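Local structure of L-talarate/galactarate dehydratase (Salmonella typhimurium, 2PP0) at residues M239-E244 and A268-P273; L35-L40 and E59-I64. The protein catalyses the magnesium-dependent dehydration of L-talarate and galactarate to 5-keto-4-deoxy-D-glucarate and, in competition with it, the epimerisation of L-talarate to galactarate. All coordinates share one frame; numbering follows the deposited sequence.

Contact 1. Residues M239-E244 and A268-P273; sequences MGRKME and AALDTP
Glu-244 reaches across to Asp-271 and Thr-272, which follow helix 260-269. A bend at chi2 (-113°) turns its carboxylate toward them, and OE2 does the binding. Thr-272 grips that oxygen twice: its backbone N meets OE2 nearly along the C-O axis at 3.0 Å, and its hydroxyl OG1 donates to the anti lone pair of OE2 at 2.8 Å. The backbone N of Asp-271 adds a weak bond to OE2. Threonine suits the place because hydroxyl and amide converge on one acceptor, and OG1 also takes a hydrogen bond from a water that donates to Met-243 O as well.

Leu-270, the first residue to leave the helix, lays its two methyls against the backbone of Gly-240. With no side chain on that glycine, CD1 rests 3.9 Å from Gly-240 CA and CD2 lies 3.7 Å from Gly-240 C. Arg-241 passes obliquely by the same leucine, CD and NH1 each 4.1 Å from Leu-270 CD2, and NH1 makes a weak 3.3 Å bond to Ala-269 O.

One carboxylate oxygen thus collects the donors of a turn leaving a helix, which probably stabilises the ionised form of Glu-244 despite the nearby carboxylate of Asp-271.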
loop_
_atom_site.group_PDB
_atom_site.type_symbol
_atom_site.label_atom_id
_atom_site.label_comp_id
_atom_site.label_asym_id
_atom_site.label_seq_id
_atom_site.Cartn_x
_atom_site.Cartn_y
_atom_site.Cartn_z
ATOM N N MET B 239 -26.164 11.128 -26.476
ATOM C CA MET B 239 -26.629 9.845 -25.966
ATOM C C MET B 239 -26.704 9.907 -24.443
ATOM O O MET B 239 -27.584 9.302 -23.833
ATOM C CB MET B 239 -25.687 8.719 -26.396
ATOM C CG MET B 239 -25.863 8.290 -27.846
ATOM S SD MET B 239 -27.471 7.531 -28.155
ATOM C CE MET B 239 -27.015 5.804 -28.155
ATOM N N GLY B 240 -25.783 10.650 -23.837
ATOM C CA GLY B 240 -25.759 10.779 -22.390
ATOM C C GLY B 240 -26.992 11.469 -21.844
ATOM O O GLY B 240 -27.516 11.081 -20.801
ATOM N N ARG B 241 -27.453 12.500 -22.544
ATOM C CA ARG B 241 -28.637 13.239 -22.124
ATOM C C ARG B 241 -29.851 12.325 -22.223
ATOM O O ARG B 241 -30.697 12.287 -21.327
ATOM C CB ARG B 241 -28.877 14.452 -23.032
ATOM C CG ARG B 241 -27.753 15.479 -23.093
ATOM C CD ARG B 241 -27.543 16.181 -21.767
ATOM N NE ARG B 241 -26.734 17.384 -21.939
ATOM C CZ ARG B 241 -26.180 18.062 -20.940
ATOM N NH1 ARG B 241 -26.342 17.654 -19.683
ATOM N NH2 ARG B 241 -25.463 19.149 -21.195
ATOM N N LYS B 242 -29.921 11.597 -23.332
ATOM C CA LYS B 242 -31.019 10.685 -23.620
ATOM C C LYS B 242 -31.074 9.484 -22.677
ATOM O O LYS B 242 -32.144 8.923 -22.442
ATOM C CB LYS B 242 -30.903 10.195 -25.066
ATOM C CG LYS B 242 -32.087 9.378 -25.559
ATOM C CD LYS B 242 -33.317 10.252 -25.748
ATOM C CE LYS B 242 -34.526 9.426 -26.172
ATOM N NZ LYS B 242 -34.236 8.596 -27.375
ATOM N N MET B 243 -29.923 9.090 -22.139
ATOM C CA MET B 243 -29.869 7.940 -21.239
ATOM C C MET B 243 -30.064 8.273 -19.767
ATOM O O MET B 243 -30.174 7.368 -18.940
ATOM C CB MET B 243 -28.538 7.199 -21.413
ATOM C CG MET B 243 -28.400 6.472 -22.735
ATOM S SD MET B 243 -26.821 5.634 -22.908
ATOM C CE MET B 243 -27.142 4.632 -24.261
ATOM N N GLU B 244 -30.105 9.558 -19.428
ATOM C CA GLU B 244 -30.273 9.957 -18.028
ATOM C C GLU B 244 -31.564 9.420 -17.416
ATOM O O GLU B 244 -31.678 9.290 -16.198
ATOM C CB GLU B 244 -30.235 11.488 -17.899
ATOM C CG GLU B 244 -28.857 12.090 -18.159
ATOM C CD GLU B 244 -28.232 12.706 -16.915
ATOM O OE1 GLU B 244 -28.458 13.908 -16.665
ATOM O OE2 GLU B 244 -27.521 11.986 -16.182
ATOM N N ALA B 268 -18.629 15.896 -15.820
ATOM C CA ALA B 268 -19.072 17.123 -15.177
ATOM C C ALA B 268 -20.452 17.543 -15.672
ATOM O O ALA B 268 -21.243 18.105 -14.915
ATOM C CB ALA B 268 -18.064 18.243 -15.424
ATOM N N ALA B 269 -20.744 17.251 -16.935
ATOM C CA ALA B 269 -22.021 17.629 -17.535
ATOM C C ALA B 269 -23.185 16.707 -17.194
ATOM O O ALA B 269 -24.339 17.137 -17.164
ATOM C CB ALA B 269 -21.871 17.720 -19.053
ATOM N N LEU B 270 -22.891 15.440 -16.937
ATOM C CA LEU B 270 -23.953 14.494 -16.631
ATOM C C LEU B 270 -24.017 14.114 -15.158
ATOM O O LEU B 270 -23.016 14.175 -14.437
ATOM C CB LEU B 270 -23.781 13.231 -17.480
ATOM C CG LEU B 270 -23.821 13.418 -18.999
ATOM C CD1 LEU B 270 -23.323 12.156 -19.684
ATOM C CD2 LEU B 270 -25.240 13.751 -19.442
ATOM N N ASP B 271 -25.215 13.739 -14.719
ATOM C CA ASP B 271 -25.441 13.307 -13.346
ATOM C C ASP B 271 -25.085 11.829 -13.287
ATOM O O ASP B 271 -24.595 11.335 -12.271
ATOM C CB ASP B 271 -26.905 13.514 -12.952
ATOM C CG ASP B 271 -27.187 14.932 -12.483
ATOM O OD1 ASP B 271 -26.253 15.762 -12.505
ATOM O OD2 ASP B 271 -28.339 15.216 -12.088
ATOM N N THR B 272 -25.336 11.127 -14.391
ATOM C CA THR B 272 -25.013 9.709 -14.475
ATOM C C THR B 272 -23.502 9.569 -14.379
ATOM O O THR B 272 -22.760 10.338 -14.989
ATOM C CB THR B 272 -25.449 9.099 -15.819
ATOM O OG1 THR B 272 -26.865 9.233 -15.971
ATOM C CG2 THR B 272 -25.071 7.623 -15.878
ATOM N N PRO B 273 -23.027 8.595 -13.597
ATOM C CA PRO B 273 -21.584 8.396 -13.457
ATOM C C PRO B 273 -20.933 7.969 -14.769
ATOM O O PRO B 273 -21.555 7.297 -15.594
ATOM C CB PRO B 273 -21.492 7.305 -12.391
ATOM C CG PRO B 273 -22.699 7.583 -11.533
ATOM C CD PRO B 273 -23.765 7.827 -12.577
HETATM O O HOH W 1 -28.630 7.209 -16.598
#

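Contact 2. Residues L35-L40 and E59-I64; sequences LAFLPL and EVAIII
Glu-59 stands beside Phe-37, the two side chains crossing at a slant with carboxylate and ring planes only 22° apart. A chi1 of 67° sets CG between the backbone N and carbonyl carbon, and the extended chain beyond carries CD to 3.5 Å from Phe-37 CD1; Glu-59 CB lies 3.3 Å from Leu-38 O.

Val-60 follows on the other face, paired with Leu-38 through two hydrogen bonds: Leu-38 N to Val-60 O and Val-60 N to Leu-38 O, each 2.8 Å. Their side chains run side by side, and the branched valine also comes near Leu-40 CD1.

At Ala-61 the small methyl leaves room for the phenyl ring, CB lying 3.6 Å from Phe-37 CE1. Ile-62 forms the second hydrogen-bonded pair, with Ala-36; Ala-36 N to Ile-62 O is 2.9 Å. Ile-63 then returns to the side of the sheet that carries Phe-37 and Ala-61, its CG1 3.9 Å from Leu-35 CD1, and meets Ile-89 of the covering helix 86-96.

Such alternation of hydrogen-bonded and non-hydrogen-bonded pairs marks a regular antiparallel sheet, here that of the N-terminal capping domain of the enolase superfamily, with Val-60 close to the substrate-binding Lys-82.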
loop_
_atom_site.group_PDB
_atom_site.type_symbol
_atom_site.label_atom_id
_atom_site.label_comp_id
_atom_site.label_asym_id
_atom_site.label_seq_id
_atom_site.Cartn_x
_atom_site.Cartn_y
_atom_site.Cartn_z
ATOM N N LEU B 35 1.818 -20.410 -22.153
ATOM C CA LEU B 35 1.025 -19.597 -23.062
ATOM C C LEU B 35 -0.093 -20.517 -23.513
ATOM O O LEU B 35 0.151 -21.513 -24.198
ATOM C CB LEU B 35 1.832 -19.140 -24.281
ATOM C CG LEU B 35 0.968 -18.445 -25.345
ATOM C CD1 LEU B 35 0.257 -17.249 -24.719
ATOM C CD2 LEU B 35 1.830 -18.003 -26.536
ATOM N N ALA B 36 -1.316 -20.197 -23.115
ATOM C CA ALA B 36 -2.459 -21.014 -23.484
ATOM C C ALA B 36 -3.482 -20.172 -24.217
ATOM O O ALA B 36 -3.451 -18.944 -24.148
ATOM C CB ALA B 36 -3.087 -21.630 -22.231
ATOM N N PHE B 37 -4.387 -20.834 -24.925
ATOM C CA PHE B 37 -5.430 -20.131 -25.643
ATOM C C PHE B 37 -6.799 -20.676 -25.281
ATOM O O PHE B 37 -7.086 -21.864 -25.446
ATOM C CB PHE B 37 -5.184 -20.211 -27.149
ATOM C CG PHE B 37 -4.098 -19.287 -27.622
ATOM C CD1 PHE B 37 -4.373 -17.947 -27.881
ATOM C CD2 PHE B 37 -2.791 -19.740 -27.754
ATOM C CE1 PHE B 37 -3.361 -17.075 -28.263
ATOM C CE2 PHE B 37 -1.768 -18.872 -28.134
ATOM C CZ PHE B 37 -2.055 -17.538 -28.387
ATOM N N LEU B 38 -7.627 -19.781 -24.763
ATOM C CA LEU B 38 -8.982 -20.088 -24.348
ATOM C C LEU B 38 -9.895 -19.837 -25.543
ATOM O O LEU B 38 -10.063 -18.698 -25.977
ATOM C CB LEU B 38 -9.363 -19.169 -23.187
ATOM C CG LEU B 38 -10.777 -19.211 -22.620
ATOM C CD1 LEU B 38 -10.970 -20.510 -21.864
ATOM C CD2 LEU B 38 -10.990 -18.024 -21.689
ATOM N N PRO B 39 -10.491 -20.901 -26.097
ATOM C CA PRO B 39 -11.379 -20.750 -27.252
ATOM C C PRO B 39 -12.799 -20.290 -26.931
ATOM O O PRO B 39 -13.377 -20.667 -25.910
ATOM C CB PRO B 39 -11.353 -22.140 -27.881
ATOM C CG PRO B 39 -11.248 -23.033 -26.674
ATOM C CD PRO B 39 -10.200 -22.324 -25.835
ATOM N N LEU B 40 -13.345 -19.465 -27.818
ATOM C CA LEU B 40 -14.702 -18.954 -27.690
ATOM C C LEU B 40 -15.460 -19.415 -28.938
ATOM O O LEU B 40 -15.334 -18.810 -30.007
ATOM C CB LEU B 40 -14.697 -17.424 -27.628
ATOM C CG LEU B 40 -14.008 -16.729 -26.450
ATOM C CD1 LEU B 40 -13.985 -15.226 -26.700
ATOM C CD2 LEU B 40 -14.738 -17.047 -25.151
ATOM N N GLU B 59 -10.911 -16.058 -29.270
ATOM C CA GLU B 59 -10.100 -16.760 -28.282
ATOM C C GLU B 59 -9.421 -15.742 -27.381
ATOM O O GLU B 59 -9.377 -14.552 -27.697
ATOM C CB GLU B 59 -9.036 -17.622 -28.968
ATOM C CG GLU B 59 -7.968 -16.820 -29.707
ATOM C CD GLU B 59 -6.863 -17.692 -30.273
ATOM O OE1 GLU B 59 -6.911 -18.926 -30.074
ATOM O OE2 GLU B 59 -5.940 -17.142 -30.914
ATOM N N VAL B 60 -8.904 -16.212 -26.249
ATOM C CA VAL B 60 -8.211 -15.339 -25.314
ATOM C C VAL B 60 -6.865 -15.952 -24.965
ATOM O O VAL B 60 -6.790 -17.116 -24.553
ATOM C CB VAL B 60 -9.020 -15.139 -24.009
ATOM C CG1 VAL B 60 -8.260 -14.208 -23.059
ATOM C CG2 VAL B 60 -10.381 -14.558 -24.325
ATOM N N ALA B 61 -5.800 -15.184 -25.157
ATOM C CA ALA B 61 -4.466 -15.655 -24.827
ATOM C C ALA B 61 -4.327 -15.535 -23.312
ATOM O O ALA B 61 -4.763 -14.545 -22.722
ATOM C CB ALA B 61 -3.412 -14.797 -25.513
ATOM N N ILE B 62 -3.733 -16.544 -22.689
ATOM C CA ILE B 62 -3.538 -16.542 -21.243
ATOM C C ILE B 62 -2.084 -16.877 -20.953
ATOM O O ILE B 62 -1.599 -17.932 -21.354
ATOM C CB ILE B 62 -4.428 -17.608 -20.546
ATOM C CG1 ILE B 62 -5.912 -17.326 -20.811
ATOM C CG2 ILE B 62 -4.142 -17.622 -19.046
ATOM C CD1 ILE B 62 -6.439 -16.058 -20.159
ATOM N N ILE B 63 -1.377 -15.980 -20.276
ATOM C CA ILE B 63 0.016 -16.248 -19.937
ATOM C C ILE B 63 0.042 -16.537 -18.440
ATOM O O ILE B 63 -0.331 -15.696 -17.618
ATOM C CB ILE B 63 0.945 -15.055 -20.272
ATOM C CG1 ILE B 63 0.863 -14.720 -21.770
ATOM C CG2 ILE B 63 2.393 -15.415 -19.952
ATOM C CD1 ILE B 63 -0.444 -14.055 -22.195
ATOM N N ILE B 64 0.473 -17.743 -18.095
ATOM C CA ILE B 64 0.506 -18.186 -16.707
ATOM C C ILE B 64 1.915 -18.292 -16.158
ATOM O O ILE B 64 2.845 -18.682 -16.865
ATOM C CB ILE B 64 -0.155 -19.576 -16.578
ATOM C CG1 ILE B 64 -1.517 -19.561 -17.257
ATOM C CG2 ILE B 64 -0.304 -19.965 -15.111
ATOM C CD1 ILE B 64 -2.115 -20.943 -17.435
#

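In the fold
From the N terminus the chain runs up strand 28-40, passes through the short helix 47-50, and returns along strand 57-69, so that contact 2 closes a loop of 18 residues that includes the substrate-binding Asp-46, Ala-47 and Lys-48. The chain then completes the N-terminal domain and enters the barrel, where contact 1 closes a second loop, of 23 residues, holding strand 251-252 with the magnesium ligand Glu-252. The loops neither nest nor cross. Contact 2 joins central strands of the four-stranded sheet, whereas contact 1 joins the C-terminal ends of successive outer helices of the barrel. Their nearest atoms are about 24 Å apart.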